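Local coordinates for protein beta-N-acetylhexosaminidase (PDB 1JAK) that hydrolyses terminal beta-linked N-acetylhexosamine residues from glycoconjugates as a family 20 glycoside hydrolase that uses substrate-assisted catalysis, at residues Tyr313-Gly318 with Val348-Leu353; Asp252-Thr257 with Ala331-Val336; Thr408-Ser413 with Glu450-Pro455; Thr398-Lys403 with Tyr460-Arg465. One frame throughout, in Å; residues are numbered along the deposited sequence.

Contact 1: Tyr313-Gly318 with Val348-Leu353; sequences YLHIGG and VGWHQL. With IFG ((2R,3R,4S,5R)-2-acetamido-3,4-dihydroxy-5-hydroxymethyl-piperidine), chain F.
Val348 O is approached by two groups of residues 313-318: Ile316 N donates to it at 2.9 Å (N-H...O angle 160°), and the CA-H of His315 adds a weaker contact, CA to Val348 O 3.2 Å. On either side Val348 N binds Leu314 O and Trp350 N binds Gly317 O, which continues the parallel pairing to that point. Gly317 suits its place because its positive phi favours glycine. Val348, a slim branched residue, lays CG1 over one face of the His315 ring, 3.9 Å from its centroid, a CH-pi contact. With CG opposite its own backbone N (chi1 -153°), His315 carries its ring over toward Val348. ND1 accepts from Gly317 N at 3.1 Å, in the ring plane; this bond and that of NE2 to Gln365 help to fix the ring's rotation. CE1 reaches over Trp350, an edge-to-face pair with planes at 51°. The opposite indole face carries the acetamido methyl C8 of the bound IFG, 3.4 Å from Trp350 CD2, while Glu250 holds NE1. Strands 313-315 and 346-350 form a beta-alpha-beta crossover with helix 326-342 in the TIM barrel, strand 246-250 beside the first and strand 363-366 beside the second.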
# COMPACT_ATOMS: atom_id res chain seq x y z
N TYR A 313 -5.66 8.17 10.30
CA TYR A 313 -6.71 7.16 10.23
C TYR A 313 -6.61 5.92 11.10
O TYR A 313 -5.52 5.49 11.48
CB TYR A 313 -6.84 6.72 8.77
CG TYR A 313 -6.79 7.88 7.80
CD1 TYR A 313 -7.92 8.66 7.56
CD2 TYR A 313 -5.59 8.23 7.17
CE1 TYR A 313 -7.86 9.76 6.72
CE2 TYR A 313 -5.53 9.33 6.31
CZ TYR A 313 -6.67 10.09 6.10
OH TYR A 313 -6.61 11.20 5.27
N LEU A 314 -7.77 5.34 11.39
CA LEU A 314 -7.86 4.12 12.17
C LEU A 314 -8.97 3.31 11.51
O LEU A 314 -10.12 3.75 11.46
CB LEU A 314 -8.21 4.43 13.63
CG LEU A 314 -8.03 3.31 14.66
CD1 LEU A 314 -9.04 2.20 14.44
CD2 LEU A 314 -6.61 2.79 14.58
N HIS A 315 -8.61 2.14 10.99
CA HIS A 315 -9.54 1.25 10.28
C HIS A 315 -10.19 0.27 11.26
O HIS A 315 -9.49 -0.45 11.97
CB HIS A 315 -8.74 0.48 9.22
CG HIS A 315 -9.53 0.04 8.02
ND1 HIS A 315 -10.68 -0.72 8.12
CD2 HIS A 315 -9.29 0.18 6.70
CE1 HIS A 315 -11.11 -1.02 6.90
NE2 HIS A 315 -10.28 -0.48 6.02
N ILE A 316 -11.52 0.25 11.32
CA ILE A 316 -12.21 -0.67 12.22
C ILE A 316 -12.85 -1.85 11.49
O ILE A 316 -13.61 -2.62 12.07
CB ILE A 316 -13.30 0.05 13.07
CG1 ILE A 316 -14.36 0.69 12.17
CG2 ILE A 316 -12.64 1.10 13.96
CD1 ILE A 316 -15.50 1.34 12.94
N GLY A 317 -12.53 -2.00 10.20
CA GLY A 317 -13.05 -3.11 9.43
C GLY A 317 -14.55 -3.07 9.20
O GLY A 317 -15.06 -2.11 8.62
N GLY A 318 -15.26 -4.11 9.63
CA GLY A 318 -16.70 -4.16 9.46
C GLY A 318 -17.18 -5.11 8.38
O GLY A 318 -18.38 -5.22 8.11
N VAL A 348 -12.14 4.59 9.35
CA VAL A 348 -12.19 4.01 8.02
C VAL A 348 -12.79 2.63 8.26
O VAL A 348 -12.52 2.00 9.28
CB VAL A 348 -10.80 3.81 7.39
CG1 VAL A 348 -10.94 3.24 5.99
CG2 VAL A 348 -10.04 5.14 7.35
N GLY A 349 -13.61 2.16 7.33
CA GLY A 349 -14.19 0.84 7.47
C GLY A 349 -14.44 0.27 6.09
O GLY A 349 -14.40 1.00 5.11
N TRP A 350 -14.66 -1.04 6.00
CA TRP A 350 -14.96 -1.63 4.70
C TRP A 350 -16.33 -1.08 4.34
O TRP A 350 -17.04 -0.58 5.21
CB TRP A 350 -14.94 -3.16 4.80
CG TRP A 350 -13.56 -3.68 5.12
CD1 TRP A 350 -13.11 -4.11 6.33
CD2 TRP A 350 -12.45 -3.77 4.22
NE1 TRP A 350 -11.78 -4.46 6.24
CE2 TRP A 350 -11.35 -4.26 4.95
CE3 TRP A 350 -12.28 -3.48 2.86
CZ2 TRP A 350 -10.09 -4.47 4.38
CZ3 TRP A 350 -11.02 -3.69 2.28
CH2 TRP A 350 -9.94 -4.18 3.04
N HIS A 351 -16.73 -1.16 3.07
CA HIS A 351 -17.99 -0.55 2.68
C HIS A 351 -19.26 -1.05 3.35
O HIS A 351 -20.31 -0.43 3.20
CB HIS A 351 -18.17 -0.54 1.15
CG HIS A 351 -18.52 -1.87 0.56
ND1 HIS A 351 -17.57 -2.77 0.13
CD2 HIS A 351 -19.72 -2.45 0.30
CE1 HIS A 351 -18.16 -3.84 -0.37
NE2 HIS A 351 -19.47 -3.67 -0.28
N GLN A 352 -19.19 -2.14 4.10
CA GLN A 352 -20.36 -2.62 4.82
C GLN A 352 -20.78 -1.53 5.82
O GLN A 352 -21.93 -1.47 6.25
CB GLN A 352 -20.06 -3.91 5.59
CG GLN A 352 -20.05 -5.17 4.73
CD GLN A 352 -18.98 -5.15 3.67
OE1 GLN A 352 -17.83 -4.78 3.93
NE2 GLN A 352 -19.33 -5.56 2.45
N LEU A 353 -19.83 -0.68 6.19
CA LEU A 353 -20.10 0.41 7.14
C LEU A 353 -21.10 1.40 6.54
O LEU A 353 -21.78 2.12 7.28
CB LEU A 353 -18.80 1.13 7.51
CG LEU A 353 -18.90 2.27 8.53
CD1 LEU A 353 -19.44 1.75 9.86
CD2 LEU A 353 -17.52 2.88 8.75
N1 IFG F . -12.67 -11.19 2.12
C2 IFG F . -12.19 -10.87 3.48
C3 IFG F . -10.62 -10.98 3.70
C4 IFG F . -9.98 -12.18 2.96
C5 IFG F . -10.40 -12.12 1.49
C6 IFG F . -9.81 -13.21 0.59
C7 IFG F . -12.39 -8.46 3.01
C8 IFG F . -12.77 -7.03 3.30
C9 IFG F . -11.93 -12.17 1.31
N2 IFG F . -12.63 -9.51 3.85
O7 IFG F . -11.85 -8.67 1.93
O3 IFG F . -10.34 -11.08 5.09
O4 IFG F . -10.46 -13.39 3.54
O6 IFG F . -9.82 -12.82 -0.77

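Contact 2: Asp252-Thr257 with Ala331-Val336; sequences DMPGHT and AFMKRV
Pro254, which follows a cis peptide bond after Met253, presses its ring against Phe332. The site lies in the TIM barrel of the catalytic domain, where the loop after strand 246-250 packs on helix 326-342. Pro254 CB stands almost above the middle of the aromatic ring, 3.8 Å from the centroid and 12° off the normal, a well-centred CH-pi contact, and Pro254 CD touches CD2 of Phe332 at 3.7 Å. A proline suits this spot: its compact ring offers a rigid aliphatic surface to a flat partner, and it takes the cis form more readily than other residues do. Phe332 reaches the loop because its CG is trans to the helix backbone N (chi1 -180°), sending the ring out from the helix. Val336 CG1, one turn further along the same helix, lies over the opposite face, so the ring is held between the two residues. Met253 comes in at the rim instead: CG lies near the ring plane, 3.9 Å from Phe332 CE2, and SD beside it makes a Met-aromatic contact at the edge. Val298 and Thr294 of helix 292-307 add to this apolar core. The loop itself is braced by Thr257 OG1, which donates to Pro254 O at 2.9 Å, and next to Thr257 stands His256 of the ligand pocket, hydrogen-bonded to Glu320 and Asp197. Met333, long and flexible, bends at chi2 to bring its methyl back to the loop, where CE rests 3.5 Å from Met253 O.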
# COMPACT_ATOMS: atom_id res chain seq x y z
N ASP A 252 -10.14 -5.37 12.97
CA ASP A 252 -11.45 -5.72 12.43
C ASP A 252 -12.50 -6.03 13.50
O ASP A 252 -12.24 -6.78 14.43
CB ASP A 252 -11.31 -6.92 11.49
CG ASP A 252 -12.33 -6.92 10.37
OD1 ASP A 252 -13.41 -6.31 10.54
OD2 ASP A 252 -12.05 -7.54 9.32
N MET A 253 -13.69 -5.44 13.34
CA MET A 253 -14.79 -5.66 14.28
C MET A 253 -16.12 -5.33 13.59
O MET A 253 -16.16 -4.51 12.68
CB MET A 253 -14.61 -4.78 15.52
CG MET A 253 -14.43 -3.30 15.21
SD MET A 253 -14.11 -2.31 16.69
CE MET A 253 -12.35 -2.62 16.92
N PRO A 254 -17.22 -5.98 14.01
CA PRO A 254 -17.34 -6.98 15.07
C PRO A 254 -17.04 -8.39 14.56
O PRO A 254 -16.97 -9.34 15.34
CB PRO A 254 -18.78 -6.82 15.52
CG PRO A 254 -19.49 -6.55 14.23
CD PRO A 254 -18.56 -5.57 13.52
N GLY A 255 -16.89 -8.53 13.25
CA GLY A 255 -16.58 -9.82 12.67
C GLY A 255 -15.08 -10.01 12.57
O GLY A 255 -14.32 -9.10 12.90
N HIS A 256 -14.64 -11.19 12.13
CA HIS A 256 -13.21 -11.48 12.00
C HIS A 256 -12.48 -11.23 13.31
O HIS A 256 -11.36 -10.71 13.33
CB HIS A 256 -12.61 -10.62 10.89
CG HIS A 256 -12.95 -11.09 9.52
ND1 HIS A 256 -12.34 -12.17 8.93
CD2 HIS A 256 -13.89 -10.66 8.64
CE1 HIS A 256 -12.88 -12.39 7.75
NE2 HIS A 256 -13.82 -11.49 7.54
N THR A 257 -13.10 -11.66 14.40
CA THR A 257 -12.57 -11.44 15.74
C THR A 257 -12.24 -12.71 16.52
O THR A 257 -12.07 -12.65 17.74
CB THR A 257 -13.58 -10.63 16.57
OG1 THR A 257 -14.90 -11.15 16.35
CG2 THR A 257 -13.55 -9.16 16.17
N ALA A 331 -26.23 -1.31 15.36
CA ALA A 331 -26.13 -0.82 16.73
C ALA A 331 -24.67 -0.77 17.17
O ALA A 331 -24.22 0.21 17.78
CB ALA A 331 -26.93 -1.72 17.68
N PHE A 332 -23.92 -1.82 16.85
CA PHE A 332 -22.51 -1.91 17.20
C PHE A 332 -21.71 -0.76 16.60
O PHE A 332 -20.95 -0.08 17.29
CB PHE A 332 -21.92 -3.23 16.71
CG PHE A 332 -20.46 -3.41 17.04
CD1 PHE A 332 -20.06 -3.85 18.29
CD2 PHE A 332 -19.49 -3.11 16.09
CE1 PHE A 332 -18.70 -4.00 18.60
CE2 PHE A 332 -18.13 -3.26 16.39
CZ PHE A 332 -17.74 -3.71 17.64
N MET A 333 -21.88 -0.54 15.30
CA MET A 333 -21.15 0.53 14.62
C MET A 333 -21.54 1.91 15.12
O MET A 333 -20.71 2.82 15.15
CB MET A 333 -21.35 0.42 13.11
CG MET A 333 -20.63 -0.77 12.51
SD MET A 333 -18.86 -0.76 12.93
CE MET A 333 -18.19 -1.85 11.65
N LYS A 334 -22.80 2.08 15.52
CA LYS A 334 -23.25 3.37 16.03
C LYS A 334 -22.51 3.66 17.34
O LYS A 334 -22.14 4.81 17.62
CB LYS A 334 -24.76 3.32 16.29
CG LYS A 334 -25.34 4.60 16.90
CD LYS A 334 -25.38 5.74 15.89
CE LYS A 334 -26.03 6.98 16.49
NZ LYS A 334 -26.24 8.04 15.46
N ARG A 335 -22.29 2.62 18.12
CA ARG A 335 -21.61 2.73 19.41
C ARG A 335 -20.09 2.85 19.33
O ARG A 335 -19.48 3.60 20.10
CB ARG A 335 -21.97 1.53 20.28
CG ARG A 335 -23.45 1.41 20.59
CD ARG A 335 -23.80 0.03 21.12
NE ARG A 335 -25.23 -0.09 21.41
CZ ARG A 335 -25.85 -1.24 21.64
NH1 ARG A 335 -25.17 -2.38 21.62
NH2 ARG A 335 -27.15 -1.26 21.90
N VAL A 336 -19.47 2.13 18.40
CA VAL A 336 -18.01 2.15 18.30
C VAL A 336 -17.36 3.23 17.45
O VAL A 336 -16.24 3.66 17.75
CB VAL A 336 -17.48 0.78 17.83
CG1 VAL A 336 -17.88 -0.30 18.82
CG2 VAL A 336 -18.01 0.46 16.44

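Contact 3: Thr408-Ser413 with Glu450-Pro455; sequences TPLGLS and ETLSDP. With IFG ((2R,3R,4S,5R)-2-acetamido-3,4-dihydroxy-5-hydroxymethyl-piperidine), chain F.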
# COMPACT_ATOMS: atom_id res chain seq x y z
N THR A 408 -3.17 -20.72 -11.51
CA THR A 408 -2.28 -20.04 -10.57
C THR A 408 -2.14 -20.95 -9.34
O THR A 408 -3.13 -21.36 -8.74
CB THR A 408 -2.88 -18.67 -10.17
OG1 THR A 408 -3.03 -17.87 -11.34
CG2 THR A 408 -1.97 -17.95 -9.19
N PRO A 409 -0.89 -21.27 -8.95
CA PRO A 409 -0.56 -22.14 -7.81
C PRO A 409 -0.82 -21.60 -6.40
O PRO A 409 -0.76 -22.36 -5.43
CB PRO A 409 0.91 -22.45 -8.05
CG PRO A 409 1.42 -21.19 -8.65
CD PRO A 409 0.34 -20.84 -9.65
N LEU A 410 -1.09 -20.31 -6.30
CA LEU A 410 -1.37 -19.68 -5.01
C LEU A 410 -2.61 -18.81 -5.18
O LEU A 410 -3.14 -18.69 -6.28
CB LEU A 410 -0.19 -18.79 -4.59
CG LEU A 410 1.16 -19.47 -4.36
CD1 LEU A 410 2.25 -18.42 -4.29
CD2 LEU A 410 1.11 -20.28 -3.08
N GLY A 411 -3.07 -18.20 -4.09
CA GLY A 411 -4.23 -17.32 -4.18
C GLY A 411 -5.60 -17.96 -4.13
O GLY A 411 -5.74 -19.19 -4.02
N LEU A 412 -6.63 -17.12 -4.23
CA LEU A 412 -8.02 -17.56 -4.18
C LEU A 412 -8.76 -17.29 -5.49
O LEU A 412 -8.25 -16.58 -6.36
CB LEU A 412 -8.74 -16.88 -3.02
CG LEU A 412 -8.14 -17.13 -1.64
CD1 LEU A 412 -8.98 -16.44 -0.58
CD2 LEU A 412 -8.08 -18.63 -1.36
N SER A 413 -9.96 -17.84 -5.62
CA SER A 413 -10.73 -17.68 -6.85
C SER A 413 -12.21 -17.32 -6.67
O SER A 413 -12.96 -17.31 -7.64
CB SER A 413 -10.64 -18.97 -7.66
OG SER A 413 -11.18 -20.06 -6.91
N GLU A 450 -4.24 -15.80 3.23
CA GLU A 450 -4.68 -17.15 3.55
C GLU A 450 -3.77 -18.19 2.91
O GLU A 450 -3.52 -19.24 3.50
CB GLU A 450 -6.11 -17.40 3.05
CG GLU A 450 -7.22 -16.91 3.96
CD GLU A 450 -7.67 -15.50 3.65
OE1 GLU A 450 -6.93 -14.76 2.96
OE2 GLU A 450 -8.77 -15.13 4.10
N THR A 451 -3.28 -17.88 1.71
CA THR A 451 -2.44 -18.82 0.96
C THR A 451 -0.96 -18.48 0.83
O THR A 451 -0.21 -19.22 0.19
CB THR A 451 -2.97 -18.98 -0.49
OG1 THR A 451 -2.66 -17.80 -1.25
CG2 THR A 451 -4.48 -19.19 -0.48
N LEU A 452 -0.53 -17.37 1.44
CA LEU A 452 0.85 -16.92 1.33
C LEU A 452 1.57 -16.93 2.67
O LEU A 452 1.14 -16.27 3.61
CB LEU A 452 0.86 -15.51 0.73
CG LEU A 452 -0.08 -15.38 -0.48
CD1 LEU A 452 -0.21 -13.93 -0.90
CD2 LEU A 452 0.45 -16.22 -1.64
N SER A 453 2.68 -17.66 2.74
CA SER A 453 3.43 -17.78 3.98
C SER A 453 4.87 -17.27 3.96
O SER A 453 5.55 -17.29 4.99
CB SER A 453 3.40 -19.23 4.47
OG SER A 453 3.92 -20.10 3.48
N ASP A 454 5.36 -16.84 2.80
CA ASP A 454 6.72 -16.31 2.76
C ASP A 454 6.82 -15.11 1.82
O ASP A 454 5.99 -14.94 0.93
CB ASP A 454 7.73 -17.40 2.39
CG ASP A 454 7.61 -17.86 0.96
OD1 ASP A 454 7.74 -17.01 0.05
OD2 ASP A 454 7.39 -19.07 0.75
N PRO A 455 7.84 -14.26 2.01
CA PRO A 455 8.06 -13.07 1.19
C PRO A 455 8.06 -13.28 -0.32
O PRO A 455 7.57 -12.43 -1.06
CB PRO A 455 9.40 -12.54 1.70
CG PRO A 455 9.35 -12.91 3.15
CD PRO A 455 8.83 -14.32 3.11
N1 IFG F . -12.67 -11.19 2.12
C2 IFG F . -12.19 -10.87 3.48
C3 IFG F . -10.62 -10.98 3.70
C4 IFG F . -9.98 -12.18 2.96
C5 IFG F . -10.40 -12.12 1.49
C6 IFG F . -9.81 -13.21 0.59
C7 IFG F . -12.39 -8.46 3.01
C8 IFG F . -12.77 -7.03 3.30
C9 IFG F . -11.93 -12.17 1.31
N2 IFG F . -12.63 -9.51 3.85
O7 IFG F . -11.85 -8.67 1.93
O3 IFG F . -10.34 -11.08 5.09
O4 IFG F . -10.46 -13.39 3.54
O6 IFG F . -9.82 -12.82 -0.77
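Thr451 points its hydroxyl at the backbone of the facing loop, and OG1 accepts the N-H of Gly411 at 2.9 Å, the one hydrogen bond that joins residues 408-413 to 450-455. With chi1 at 74° OG1 lies between the threonine's own backbone N and carbonyl carbon, which leaves CG2 on the other branch to rest against Leu412 CD2 at 3.7 Å. Threonine therefore serves twice, as acceptor and as apolar spacer. A valine in its place would probably leave Gly411 N without this acceptor and take away the hydrogen bond between the loops. Gly411 is required by its backbone, since at its angles a CB would be jammed against the preceding carbonyl O. The leucines flanking it adopt nearly the same shape, each with CG opposite its carbonyl carbon, and both lean toward the second loop. Leu410 sets CD1 against Leu452 CD2 at 3.9 Å, and its CD2 lies beside Thr451 O. Leu412 divides its branches: while CD2 meets the threonine, CD1 touches the hydroxymethyl carbon C6 of IFG at 3.5 Å. Glu450 folds at chi2, whose 91° is away from the usual staggered values, and the bend turns its carboxylate to the inhibitor, where OE2 takes a very short 2.5 Å hydrogen bond from O4. Two loops that follow barrel strands 389-392 and 440-447 thus form part of the sugar pocket's wall, with a glutamate accepting from a ring hydroxyl and a leucine lining the hydroxymethyl end, in the manner of a glycosidase TIM-barrel active site.

Contact 4: Thr398-Lys403 with Tyr460-Arg465; sequences TYLDMK and YMAFPR. With IFG ((2R,3R,4S,5R)-2-acetamido-3,4-dihydroxy-5-hydroxymethyl-piperidine), chain F.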
# COMPACT_ATOMS: atom_id res chain seq x y z
N THR A 398 -8.38 -5.24 -7.72
CA THR A 398 -7.15 -4.98 -6.98
C THR A 398 -6.79 -5.89 -5.81
O THR A 398 -5.87 -5.58 -5.05
CB THR A 398 -7.12 -3.52 -6.49
OG1 THR A 398 -8.09 -3.34 -5.45
CG2 THR A 398 -7.43 -2.57 -7.64
N TYR A 399 -7.52 -6.99 -5.63
CA TYR A 399 -7.20 -7.93 -4.57
C TYR A 399 -6.05 -8.77 -5.12
O TYR A 399 -6.25 -9.62 -5.99
CB TYR A 399 -8.43 -8.80 -4.25
CG TYR A 399 -9.27 -8.25 -3.11
CD1 TYR A 399 -9.44 -6.87 -2.95
CD2 TYR A 399 -9.88 -9.10 -2.20
CE1 TYR A 399 -10.18 -6.36 -1.89
CE2 TYR A 399 -10.63 -8.60 -1.13
CZ TYR A 399 -10.77 -7.23 -0.99
OH TYR A 399 -11.47 -6.72 0.08
N LEU A 400 -4.85 -8.52 -4.61
CA LEU A 400 -3.66 -9.21 -5.09
C LEU A 400 -3.56 -10.70 -4.75
O LEU A 400 -2.69 -11.39 -5.26
CB LEU A 400 -2.41 -8.47 -4.61
CG LEU A 400 -2.36 -7.00 -5.06
CD1 LEU A 400 -1.23 -6.28 -4.34
CD2 LEU A 400 -2.17 -6.92 -6.58
N ASP A 401 -4.45 -11.18 -3.88
CA ASP A 401 -4.45 -12.59 -3.52
C ASP A 401 -5.29 -13.40 -4.51
O ASP A 401 -5.30 -14.63 -4.46
CB ASP A 401 -5.02 -12.78 -2.11
CG ASP A 401 -6.47 -12.35 -2.00
OD1 ASP A 401 -6.80 -11.24 -2.45
OD2 ASP A 401 -7.29 -13.13 -1.47
N MET A 402 -5.99 -12.71 -5.41
CA MET A 402 -6.82 -13.42 -6.38
C MET A 402 -6.00 -14.03 -7.51
O MET A 402 -5.10 -13.39 -8.05
CB MET A 402 -7.90 -12.49 -6.94
CG MET A 402 -9.26 -13.16 -7.14
SD MET A 402 -9.97 -13.80 -5.60
CE MET A 402 -10.13 -12.29 -4.64
N LYS A 403 -6.32 -15.27 -7.86
CA LYS A 403 -5.61 -15.97 -8.93
C LYS A 403 -5.70 -15.25 -10.27
O LYS A 403 -6.72 -14.62 -10.59
CB LYS A 403 -6.17 -17.39 -9.10
CG LYS A 403 -5.89 -18.31 -7.92
CD LYS A 403 -6.44 -19.70 -8.19
CE LYS A 403 -6.17 -20.64 -7.03
NZ LYS A 403 -6.69 -22.01 -7.30
N TYR A 460 5.17 -12.88 -5.82
CA TYR A 460 4.53 -13.51 -6.96
C TYR A 460 3.08 -13.09 -7.17
O TYR A 460 2.62 -12.98 -8.31
CB TYR A 460 4.61 -15.04 -6.83
CG TYR A 460 3.98 -15.77 -7.99
CD1 TYR A 460 4.64 -15.90 -9.21
CD2 TYR A 460 2.70 -16.31 -7.87
CE1 TYR A 460 4.03 -16.56 -10.29
CE2 TYR A 460 2.08 -16.95 -8.93
CZ TYR A 460 2.75 -17.08 -10.14
OH TYR A 460 2.13 -17.72 -11.18
N MET A 461 2.36 -12.84 -6.08
CA MET A 461 0.97 -12.43 -6.18
C MET A 461 0.83 -10.91 -6.28
O MET A 461 -0.13 -10.41 -6.86
CB MET A 461 0.17 -12.96 -4.97
CG MET A 461 0.06 -14.48 -4.93
SD MET A 461 -0.55 -15.22 -6.47
CE MET A 461 -2.28 -14.71 -6.45
N ALA A 462 1.79 -10.18 -5.73
CA ALA A 462 1.73 -8.72 -5.78
C ALA A 462 2.17 -8.19 -7.15
O ALA A 462 1.61 -7.23 -7.66
CB ALA A 462 2.61 -8.12 -4.69
N PHE A 463 3.18 -8.83 -7.74
CA PHE A 463 3.68 -8.42 -9.05
C PHE A 463 3.19 -9.37 -10.14
O PHE A 463 3.21 -10.59 -9.95
CB PHE A 463 5.21 -8.39 -9.05
CG PHE A 463 5.80 -7.33 -8.16
CD1 PHE A 463 5.93 -7.53 -6.79
CD2 PHE A 463 6.21 -6.11 -8.70
CE1 PHE A 463 6.47 -6.54 -5.97
CE2 PHE A 463 6.75 -5.11 -7.88
CZ PHE A 463 6.87 -5.33 -6.51
N PRO A 464 2.86 -8.85 -11.33
CA PRO A 464 2.92 -7.46 -11.80
C PRO A 464 1.71 -6.53 -11.66
O PRO A 464 1.69 -5.47 -12.28
CB PRO A 464 3.29 -7.64 -13.26
CG PRO A 464 2.38 -8.79 -13.63
CD PRO A 464 2.51 -9.75 -12.44
N ARG A 465 0.72 -6.89 -10.86
CA ARG A 465 -0.46 -6.03 -10.72
C ARG A 465 -0.28 -4.82 -9.80
O ARG A 465 -0.97 -3.81 -9.96
CB ARG A 465 -1.66 -6.86 -10.26
CG ARG A 465 -2.12 -7.88 -11.30
CD ARG A 465 -3.21 -8.82 -10.76
NE ARG A 465 -2.72 -9.62 -9.65
CZ ARG A 465 -3.38 -10.66 -9.13
NH1 ARG A 465 -4.55 -11.03 -9.62
NH2 ARG A 465 -2.85 -11.33 -8.11
N1 IFG F . -12.67 -11.19 2.12
C2 IFG F . -12.19 -10.87 3.48
C3 IFG F . -10.62 -10.98 3.70
C4 IFG F . -9.98 -12.18 2.96
C5 IFG F . -10.40 -12.12 1.49
C6 IFG F . -9.81 -13.21 0.59
C7 IFG F . -12.39 -8.46 3.01
C8 IFG F . -12.77 -7.03 3.30
C9 IFG F . -11.93 -12.17 1.31
N2 IFG F . -12.63 -9.51 3.85
O7 IFG F . -11.85 -8.67 1.93
O3 IFG F . -10.34 -11.08 5.09
O4 IFG F . -10.46 -13.39 3.54
O6 IFG F . -9.82 -12.82 -0.77
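Arg465 packs along Leu400 before its guanidinium reaches the loop backbone. Its CB touches Leu400 CD2 at 3.7 Å; CG, anti to the carbonyl carbon, and CD carry the chain on extended to a bend at chi3 (-63°), beyond which NE passes the same methyl. CZ comes up to Met402 O, and the two end nitrogens close on that single oxygen, NH1 at 2.9 Å and NH2 at 3.1 Å, with the oxygen nearly in the guanidinium plane. NH1 has a further weak bond to Val418 O. NH2 also donates to Met461 O at 3.1 Å, almost straight at 177° and on a lone pair, so the group is held flat between the turn and the end of helix 455-462. Arginine suits this buried place, for it serves two carbonyls at once and its positive charge probably eases the closeness of Leu400 O and Met461 O, 3.2 Å apart. A methionine here would probably leave Met402 O without these two donors and Met461 O without this one, and hold the turn less firmly to the helix end. Met461 itself curls at chi2 and chi3 to lay CE 3.5 Å from Met402 O. The type I beta turn over Tyr399-Met402 carries three residues of the ligand pocket: Tyr399 OH donates to the acetamido oxygen O7 of IFG at 2.7 Å, Asp401 OD2 accepts from its O6 at 2.6 Å, and Met402 lines it. Leu400, on the same turn, is wedged between strand 440-447, Tyr179 of helix 173-184 and Leu466 of helix 465-474, between barrel wall and outer helices.

All four contacts lie in the catalytic barrel; contacts 1, 3 and 4 touch IFG, and contact 2 is joined to it through His256 of its loop. Contacts 1 and 2 have centres about 9 Å apart and touch directly: Asp252 OD1 probably accepts from Gly318 N at 3.0 Å, and the methyl CE of Met333 packs on Gly318 CA at 3.5 Å. Contacts 3 and 4 are a second such pair, also about 9 Å apart between centres, with contact 3 nested in the chain loop that contact 4 closes; Leu412 probably exchanges backbone hydrogen bonds with Asp401 and Lys403. The pairs are separated by about 22 to 29 Å between centres, yet Trp350 and Tyr399 bridge contacts 1 and 4 around the acetamido group.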